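Long-range contacts in CmeC (Campylobacter jejuni, PDB 4MT4), which forms a trimeric outer membrane channel that probably lets a multidrug efflux system expel compounds from the cell: residues B[63-68]-B[467-472]; B[54-59]-B[236-241]. All blocks are in the same frame, centred on the assembly; numbering follows the deposited sequence.

Overall arrangement
Both contacts lie along the long helical body of the subunit and both use helix 58-79, but contact 2 sits at the start of that helix and contact 1 further along it. Contact 2 is the more buried: residues 54-59, at the break between helices 44-56 and 58-79, meet the turn after helix 201-236 through amides and a main-chain carbonyl. Contact 1, partly buried, lays the C-terminal tail 467-472 on the next turns of helix 58-79 with an apolar base and a salt bridge. Their centres are about 13 Å apart, and they touch directly, Lys55 NZ reaching Asp468 OD2 at 3.2 Å in a salt bridge. Each also borders the second subunit.

Contact 1: B[63-68]-B[467-472]; sequences AFIHME and LDMSFR
Glu68 and Arg472 approach from opposite directions and join in an end-on salt bridge, one nitrogen to each carboxylate oxygen. Arg472 NH1 donates to Glu68 OE1 at 2.9 Å, nearly straight and in the guanidinium plane. The second bond, from Arg472 NH2 to Glu68 OE2 at 3.0 Å, is more bent (142° at the hydrogen), with OE2 tilted out of the guanidinium plane; the two flat groups are turned 37° from each other. Both oxygens use their syn lone pairs. The arginine reaches the helix with a chain extended from CG to NE.

Apolar packing lies beside this pair. Leu467 CD2 rests 3.7 Å from Phe64 CG, the two side chains sliding past each other in opposite directions. Phe64 has CG anti to its backbone nitrogen (chi1 -169°), which carries the ring toward the tail. Met469 is bent at chi2 and chi3, and that fold brings its CE to 4.1 Å from Ile65 CG1.

Two of these groups also meet the arginine. Phe64 CE1 comes 4.0 Å from Arg472 NH2, ring and guanidinium planes far from parallel, and Met469 CE lies over the centre of the guanidinium, 3.4 Å above its plane.

Within the tail, Asp468 OD1 accepts from both Ser470 OG and Ser470 N, the latter closing an Asx turn. On the second subunit, the ring of Phe355 lies nearly parallel to that of Phe471, Val356 packs on Ile65, and Asp352 makes a long, weak ion pair with Arg472 NH1.

The tail after helix 456-463 is thus held to helix 58-79 by apolar packing and a two-bonded ion pair together. With a methyl over one face and a carboxylate at its edge, the guanidinium of Arg472 is probably restrained in rotation, and the pairing would be expected to favour the charged forms of both groups.

Contact 2: B[54-59]-B[236-241]; sequences LKNNND and TSNDLN
Asn56 reaches across to the turn that follows helix 201-236, and its ND2 donates to Thr236 O at 2.9 Å. The bond is nearly straight (166° at the hydrogen); the acceptor lies in the amide plane of Asn56, while the donor is somewhat out of the carbonyl plane of Thr236. With CG anti to its own carbonyl carbon (chi1 -60°), Asn56 directs the amide toward the turn. There it stacks on the amide of Asn238, the planes 20° apart and Asn56 OD1 3.6 Å from Asn238 CG.

Lys55, the lysine paired with Asp468, runs extended and then bends at chi4, which brings NZ back to Asn56 OD1 at 2.8 Å, in the carbonyl plane and on a lone pair. Both ends of the Asn56 amide are therefore held, one by Thr236 and the other by Lys55. In the turn itself, Ser237 OG accepts from Asp239 N, an ST turn, and pairs with Asp242 as well.

Asn57 is the N-cap of helix 58-79, its OD1 accepting from Leu60 N, and its ND2 binds Leu235 O near the end of helix 201-236. Thr236 packs on helix 44-56 and on Thr159 of helix 129-195, so the contact ties the break at Asn57 between helices 44-56 and 58-79 to the exit of helix 201-236.

Contact 1: B[63-68]-B[467-472]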
ATOM      1  N   ALA B  63       3.519  11.860 -11.673  1.00 41.10           N
ATOM      2  CA  ALA B  63       4.679  12.436 -11.006  1.00 43.74           C
ATOM      3  C   ALA B  63       4.960  13.848 -11.514  1.00 43.45           C
ATOM      4  O   ALA B  63       5.424  14.705 -10.761  1.00 34.96           O
ATOM      5  CB  ALA B  63       5.896  11.551 -11.203  1.00 43.70           C
ATOM      6  N   PHE B  64       4.679  14.082 -12.793  1.00 41.73           N
ATOM      7  CA  PHE B  64       4.855  15.401 -13.391  1.00 44.56           C
ATOM      8  C   PHE B  64       3.815  16.370 -12.841  1.00 51.73           C
ATOM      9  O   PHE B  64       4.121  17.525 -12.553  1.00 45.54           O
ATOM     10  CB  PHE B  64       4.756  15.325 -14.921  1.00 39.59           C
ATOM     11  CG  PHE B  64       5.175  16.591 -15.623  1.00 52.61           C
ATOM     12  CD1 PHE B  64       4.250  17.583 -15.899  1.00 50.53           C
ATOM     13  CD2 PHE B  64       6.493  16.784 -16.010  1.00 46.07           C
ATOM     14  CE1 PHE B  64       4.628  18.745 -16.542  1.00 42.58           C
ATOM     15  CE2 PHE B  64       6.877  17.946 -16.657  1.00 53.97           C
ATOM     16  CZ  PHE B  64       5.942  18.928 -16.924  1.00 46.91           C
ATOM     17  N   ILE B  65       2.586  15.885 -12.695  1.00 40.22           N
ATOM     18  CA  ILE B  65       1.484  16.694 -12.190  1.00 43.41           C
ATOM     19  C   ILE B  65       1.694  17.043 -10.721  1.00 41.09           C
ATOM     20  O   ILE B  65       1.439  18.173 -10.299  1.00 47.26           O
ATOM     21  CB  ILE B  65       0.135  15.966 -12.364  1.00 44.63           C
ATOM     22  CG1 ILE B  65      -0.154  15.740 -13.850  1.00 42.23           C
ATOM     23  CG2 ILE B  65      -0.996  16.755 -11.724  1.00 44.13           C
ATOM     24  CD1 ILE B  65      -1.354  14.861 -14.108  1.00 40.21           C
ATOM     25  N   HIS B  66       2.169  16.067  -9.949  1.00 41.54           N
ATOM     26  CA  HIS B  66       2.482  16.279  -8.539  1.00 44.63           C
ATOM     27  C   HIS B  66       3.506  17.398  -8.373  1.00 48.79           C
ATOM     28  O   HIS B  66       3.454  18.163  -7.411  1.00 42.41           O
ATOM     29  CB  HIS B  66       3.005  14.990  -7.903  1.00 36.58           C
ATOM     30  CG  HIS B  66       1.966  13.921  -7.759  1.00 57.53           C
ATOM     31  ND1 HIS B  66       0.620  14.201  -7.653  1.00 60.88           N
ATOM     32  CD2 HIS B  66       2.075  12.572  -7.706  1.00 54.06           C
ATOM     33  CE1 HIS B  66      -0.055  13.071  -7.539  1.00 67.43           C
ATOM     34  NE2 HIS B  66       0.804  12.068  -7.569  1.00 56.64           N
ATOM     35  N   MET B  67       4.432  17.487  -9.321  1.00 39.10           N
ATOM     36  CA  MET B  67       5.440  18.539  -9.330  1.00 42.57           C
ATOM     37  C   MET B  67       4.810  19.898  -9.622  1.00 41.96           C
ATOM     38  O   MET B  67       5.158  20.902  -8.998  1.00 42.79           O
ATOM     39  CB  MET B  67       6.527  18.220 -10.359  1.00 41.07           C
ATOM     40  CG  MET B  67       7.604  19.284 -10.496  1.00 44.40           C
ATOM     41  SD  MET B  67       8.876  18.799 -11.674  1.00 65.45           S
ATOM     42  CE  MET B  67       7.892  18.461 -13.128  1.00 56.49           C
ATOM     43  N   GLU B  68       3.880  19.920 -10.573  1.00 45.27           N
ATOM     44  CA  GLU B  68       3.175  21.144 -10.936  1.00 39.37           C
ATOM     45  C   GLU B  68       2.270  21.611  -9.801  1.00 44.58           C
ATOM     46  O   GLU B  68       2.084  22.810  -9.593  1.00 39.30           O
ATOM     47  CB  GLU B  68       2.357  20.935 -12.211  1.00 48.66           C
ATOM     48  CG  GLU B  68       3.198  20.726 -13.462  1.00 43.60           C
ATOM     49  CD  GLU B  68       2.352  20.501 -14.699  1.00 61.27           C
ATOM     50  OE1 GLU B  68       1.524  19.566 -14.694  1.00 50.22           O
ATOM     51  OE2 GLU B  68       2.515  21.261 -15.677  1.00 53.94           O
ATOM     52  N   LEU B 467       6.841  14.080 -23.234  1.00 56.84           N
ATOM     53  CA  LEU B 467       5.794  13.620 -22.328  1.00 57.65           C
ATOM     54  C   LEU B 467       4.427  14.076 -22.829  1.00 62.60           C
ATOM     55  O   LEU B 467       4.166  15.272 -22.947  1.00 52.71           O
ATOM     56  CB  LEU B 467       6.044  14.127 -20.907  1.00 56.07           C
ATOM     57  CG  LEU B 467       5.109  13.589 -19.821  1.00 55.02           C
ATOM     58  CD1 LEU B 467       5.235  12.076 -19.697  1.00 44.98           C
ATOM     59  CD2 LEU B 467       5.384  14.264 -18.485  1.00 44.27           C
ATOM     60  N   ASP B 468       3.561  13.114 -23.129  1.00 58.42           N
ATOM     61  CA  ASP B 468       2.253  13.412 -23.702  1.00 57.67           C
ATOM     62  C   ASP B 468       1.320  14.033 -22.670  1.00 58.48           C
ATOM     63  O   ASP B 468       0.776  13.338 -21.812  1.00 58.84           O
ATOM     64  CB  ASP B 468       1.622  12.143 -24.285  1.00 61.97           C
ATOM     65  CG  ASP B 468       0.482  12.440 -25.245  1.00 69.55           C
ATOM     66  OD1 ASP B 468      -0.333  13.342 -24.960  1.00 55.94           O
ATOM     67  OD2 ASP B 468       0.401  11.767 -26.295  1.00 76.53           O
ATOM     68  N   MET B 469       1.142  15.347 -22.762  1.00 66.55           N
ATOM     69  CA  MET B 469       0.177  16.059 -21.936  1.00 69.68           C
ATOM     70  C   MET B 469      -0.862  16.724 -22.827  1.00 72.03           C
ATOM     71  O   MET B 469      -1.392  17.782 -22.499  1.00 70.80           O
ATOM     72  CB  MET B 469       0.881  17.094 -21.055  1.00 57.44           C
ATOM     73  CG  MET B 469       1.990  16.512 -20.189  1.00 68.47           C
ATOM     74  SD  MET B 469       1.405  15.315 -18.977  1.00 68.34           S
ATOM     75  CE  MET B 469       0.457  16.368 -17.886  1.00 73.07           C
ATOM     76  N   SER B 470      -1.143  16.090 -23.963  1.00 63.17           N
ATOM     77  CA  SER B 470      -2.048  16.650 -24.965  1.00 72.17           C
ATOM     78  C   SER B 470      -3.508  16.536 -24.537  1.00 76.01           C
ATOM     79  O   SER B 470      -4.394  17.112 -25.179  1.00 79.46           O
ATOM     80  CB  SER B 470      -1.847  15.954 -26.314  1.00 71.57           C
ATOM     81  OG  SER B 470      -2.362  14.634 -26.279  1.00 68.72           O
ATOM     82  N   PHE B 471      -3.753  15.795 -23.458  1.00 71.22           N
ATOM     83  CA  PHE B 471      -5.113  15.587 -22.978  1.00 70.80           C
ATOM     84  C   PHE B 471      -5.699  16.864 -22.381  1.00 70.55           C
ATOM     85  O   PHE B 471      -6.915  16.982 -22.213  1.00 74.16           O
ATOM     86  CB  PHE B 471      -5.149  14.456 -21.951  1.00 70.79           C
ATOM     87  CG  PHE B 471      -4.345  14.731 -20.706  1.00 75.99           C
ATOM     88  CD1 PHE B 471      -4.933  15.343 -19.609  1.00 70.94           C
ATOM     89  CD2 PHE B 471      -3.011  14.355 -20.621  1.00 68.90           C
ATOM     90  CE1 PHE B 471      -4.202  15.595 -18.461  1.00 61.91           C
ATOM     91  CE2 PHE B 471      -2.280  14.604 -19.476  1.00 73.36           C
ATOM     92  CZ  PHE B 471      -2.877  15.222 -18.397  1.00 66.43           C
ATOM     93  N   ARG B 472      -4.827  17.815 -22.057  1.00 73.54           N
ATOM     94  CA  ARG B 472      -5.253  19.085 -21.487  1.00 76.67           C
ATOM     95  C   ARG B 472      -4.996  20.236 -22.455  1.00 75.60           C
ATOM     96  O   ARG B 472      -5.229  21.397 -22.124  1.00 92.09           O
ATOM     97  CB  ARG B 472      -4.540  19.337 -20.156  1.00 62.38           C
ATOM     98  CG  ARG B 472      -3.035  19.522 -20.274  1.00 56.93           C
ATOM     99  CD  ARG B 472      -2.377  19.559 -18.902  1.00 50.98           C
ATOM    100  NE  ARG B 472      -0.948  19.852 -18.984  1.00 52.03           N
ATOM    101  CZ  ARG B 472      -0.119  19.817 -17.946  1.00 58.25           C
ATOM    102  NH1 ARG B 472      -0.573  19.494 -16.742  1.00 44.69           N
ATOM    103  NH2 ARG B 472       1.166  20.099 -18.110  1.00 58.20           N
TER

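Contact 2: B[54-59]-B[236-241]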
ATOM      1  N   LEU B  54       8.435   6.973 -21.843  1.00 45.04           N
ATOM      2  CA  LEU B  54       8.673   8.378 -21.525  1.00 45.15           C
ATOM      3  C   LEU B  54       7.607   9.289 -22.128  1.00 49.68           C
ATOM      4  O   LEU B  54       7.490  10.456 -21.754  1.00 50.93           O
ATOM      5  CB  LEU B  54      10.057   8.804 -22.012  1.00 38.53           C
ATOM      6  CG  LEU B  54      11.242   8.170 -21.282  1.00 47.39           C
ATOM      7  CD1 LEU B  54      12.553   8.518 -21.971  1.00 45.20           C
ATOM      8  CD2 LEU B  54      11.263   8.608 -19.824  1.00 43.09           C
ATOM      9  N   LYS B  55       6.832   8.746 -23.060  1.00 45.97           N
ATOM     10  CA  LYS B  55       5.779   9.501 -23.722  1.00 42.46           C
ATOM     11  C   LYS B  55       4.396   9.182 -23.154  1.00 47.90           C
ATOM     12  O   LYS B  55       3.576  10.079 -22.972  1.00 57.13           O
ATOM     13  CB  LYS B  55       5.801   9.224 -25.227  1.00 52.30           C
ATOM     14  CG  LYS B  55       4.646   9.848 -25.997  1.00 53.56           C
ATOM     15  CD  LYS B  55       4.648   9.405 -27.453  1.00 57.10           C
ATOM     16  CE  LYS B  55       3.440   9.955 -28.198  1.00 61.54           C
ATOM     17  NZ  LYS B  55       2.159   9.489 -27.599  1.00 53.40           N
ATOM     18  N   ASN B  56       4.145   7.911 -22.858  1.00 47.04           N
ATOM     19  CA  ASN B  56       2.791   7.469 -22.539  1.00 39.85           C
ATOM     20  C   ASN B  56       2.553   7.000 -21.098  1.00 40.35           C
ATOM     21  O   ASN B  56       1.404   6.907 -20.669  1.00 43.86           O
ATOM     22  CB  ASN B  56       2.385   6.342 -23.496  1.00 47.10           C
ATOM     23  CG  ASN B  56       2.408   6.775 -24.951  1.00 50.89           C
ATOM     24  OD1 ASN B  56       2.080   7.916 -25.279  1.00 48.90           O
ATOM     25  ND2 ASN B  56       2.797   5.862 -25.834  1.00 46.53           N
ATOM     26  N   ASN B  57       3.619   6.706 -20.356  1.00 39.15           N
ATOM     27  CA  ASN B  57       3.467   6.176 -18.997  1.00 37.40           C
ATOM     28  C   ASN B  57       2.703   7.129 -18.082  1.00 49.14           C
ATOM     29  O   ASN B  57       3.081   8.286 -17.912  1.00 45.21           O
ATOM     30  CB  ASN B  57       4.831   5.855 -18.383  1.00 38.48           C
ATOM     31  CG  ASN B  57       4.716   5.065 -17.093  1.00 49.04           C
ATOM     32  OD1 ASN B  57       4.557   5.637 -16.014  1.00 52.10           O
ATOM     33  ND2 ASN B  57       4.798   3.744 -17.198  1.00 37.09           N
ATOM     34  N   ASN B  58       1.625   6.624 -17.492  1.00 47.83           N
ATOM     35  CA  ASN B  58       0.736   7.445 -16.676  1.00 50.87           C
ATOM     36  C   ASN B  58       1.283   7.745 -15.284  1.00 49.61           C
ATOM     37  O   ASN B  58       0.986   8.795 -14.714  1.00 42.26           O
ATOM     38  CB  ASN B  58      -0.632   6.771 -16.563  1.00 49.50           C
ATOM     39  CG  ASN B  58      -1.425   6.849 -17.853  1.00 53.76           C
ATOM     40  OD1 ASN B  58      -1.556   7.918 -18.450  1.00 53.06           O
ATOM     41  ND2 ASN B  58      -1.946   5.713 -18.297  1.00 62.09           N
ATOM     42  N   ASP B  59       2.079   6.831 -14.736  1.00 45.94           N
ATOM     43  CA  ASP B  59       2.733   7.079 -13.454  1.00 49.72           C
ATOM     44  C   ASP B  59       3.732   8.224 -13.592  1.00 54.70           C
ATOM     45  O   ASP B  59       3.924   9.013 -12.667  1.00 46.22           O
ATOM     46  CB  ASP B  59       3.436   5.821 -12.938  1.00 44.24           C
ATOM     47  CG  ASP B  59       2.477   4.840 -12.291  1.00 62.93           C
ATOM     48  OD1 ASP B  59       1.407   5.277 -11.814  1.00 66.47           O
ATOM     49  OD2 ASP B  59       2.793   3.632 -12.252  1.00 73.23           O
ATOM     50  N   THR B 236       3.789   1.207 -21.599  1.00 47.93           N
ATOM     51  CA  THR B 236       4.291   2.014 -22.711  1.00 42.20           C
ATOM     52  C   THR B 236       3.257   2.486 -23.739  1.00 40.17           C
ATOM     53  O   THR B 236       3.542   3.391 -24.527  1.00 47.40           O
ATOM     54  CB  THR B 236       5.384   1.238 -23.483  1.00 44.18           C
ATOM     55  OG1 THR B 236       4.846  -0.002 -23.963  1.00 47.13           O
ATOM     56  CG2 THR B 236       6.579   0.952 -22.587  1.00 54.38           C
ATOM     57  N   SER B 237       2.069   1.888 -23.743  1.00 45.64           N
ATOM     58  CA  SER B 237       1.116   2.145 -24.821  1.00 54.53           C
ATOM     59  C   SER B 237      -0.073   3.015 -24.415  1.00 54.75           C
ATOM     60  O   SER B 237      -0.545   2.957 -23.281  1.00 53.71           O
ATOM     61  CB  SER B 237       0.598   0.820 -25.386  1.00 47.69           C
ATOM     62  OG  SER B 237      -0.282   1.044 -26.473  1.00 65.17           O
ATOM     63  N   ASN B 238      -0.546   3.822 -25.363  1.00 52.74           N
ATOM     64  CA  ASN B 238      -1.772   4.598 -25.193  1.00 56.82           C
ATOM     65  C   ASN B 238      -2.787   4.232 -26.272  1.00 61.69           C
ATOM     66  O   ASN B 238      -3.815   4.893 -26.430  1.00 65.60           O
ATOM     67  CB  ASN B 238      -1.483   6.098 -25.235  1.00 63.46           C
ATOM     68  CG  ASN B 238      -0.991   6.560 -26.593  1.00 68.36           C
ATOM     69  OD1 ASN B 238      -0.315   5.819 -27.307  1.00 63.63           O
ATOM     70  ND2 ASN B 238      -1.331   7.792 -26.959  1.00 61.73           N
ATOM     71  N   ASP B 239      -2.481   3.176 -27.018  1.00 56.68           N
ATOM     72  CA  ASP B 239      -3.359   2.688 -28.074  1.00 55.77           C
ATOM     73  C   ASP B 239      -4.048   1.405 -27.620  1.00 57.13           C
ATOM     74  O   ASP B 239      -3.390   0.420 -27.297  1.00 49.07           O
ATOM     75  CB  ASP B 239      -2.569   2.448 -29.363  1.00 66.21           C
ATOM     76  CG  ASP B 239      -3.463   2.161 -30.553  1.00 60.51           C
ATOM     77  OD1 ASP B 239      -4.027   1.048 -30.624  1.00 67.87           O
ATOM     78  OD2 ASP B 239      -3.596   3.045 -31.424  1.00 72.42           O
ATOM     79  N   LEU B 240      -5.376   1.428 -27.599  1.00 49.22           N
ATOM     80  CA  LEU B 240      -6.161   0.308 -27.086  1.00 49.30           C
ATOM     81  C   LEU B 240      -6.078  -0.927 -27.979  1.00 56.28           C
ATOM     82  O   LEU B 240      -6.126  -2.059 -27.492  1.00 53.35           O
ATOM     83  CB  LEU B 240      -7.622   0.726 -26.910  1.00 45.64           C
ATOM     84  CG  LEU B 240      -7.855   1.851 -25.899  1.00 52.62           C
ATOM     85  CD1 LEU B 240      -9.338   2.148 -25.754  1.00 41.89           C
ATOM     86  CD2 LEU B 240      -7.239   1.497 -24.553  1.00 42.79           C
ATOM     87  N   ASN B 241      -5.961  -0.711 -29.286  1.00 50.39           N
ATOM     88  CA  ASN B 241      -5.811  -1.816 -30.224  1.00 52.30           C
ATOM     89  C   ASN B 241      -4.440  -2.466 -30.094  1.00 49.57           C
ATOM     90  O   ASN B 241      -4.311  -3.686 -30.182  1.00 55.36           O
ATOM     91  CB  ASN B 241      -6.036  -1.345 -31.663  1.00 41.89           C
ATOM     92  CG  ASN B 241      -7.490  -1.436 -32.085  1.00 51.59           C
ATOM     93  OD1 ASN B 241      -8.287  -2.134 -31.458  1.00 51.32           O
ATOM     94  ND2 ASN B 241      -7.841  -0.739 -33.161  1.00 53.28           N
TER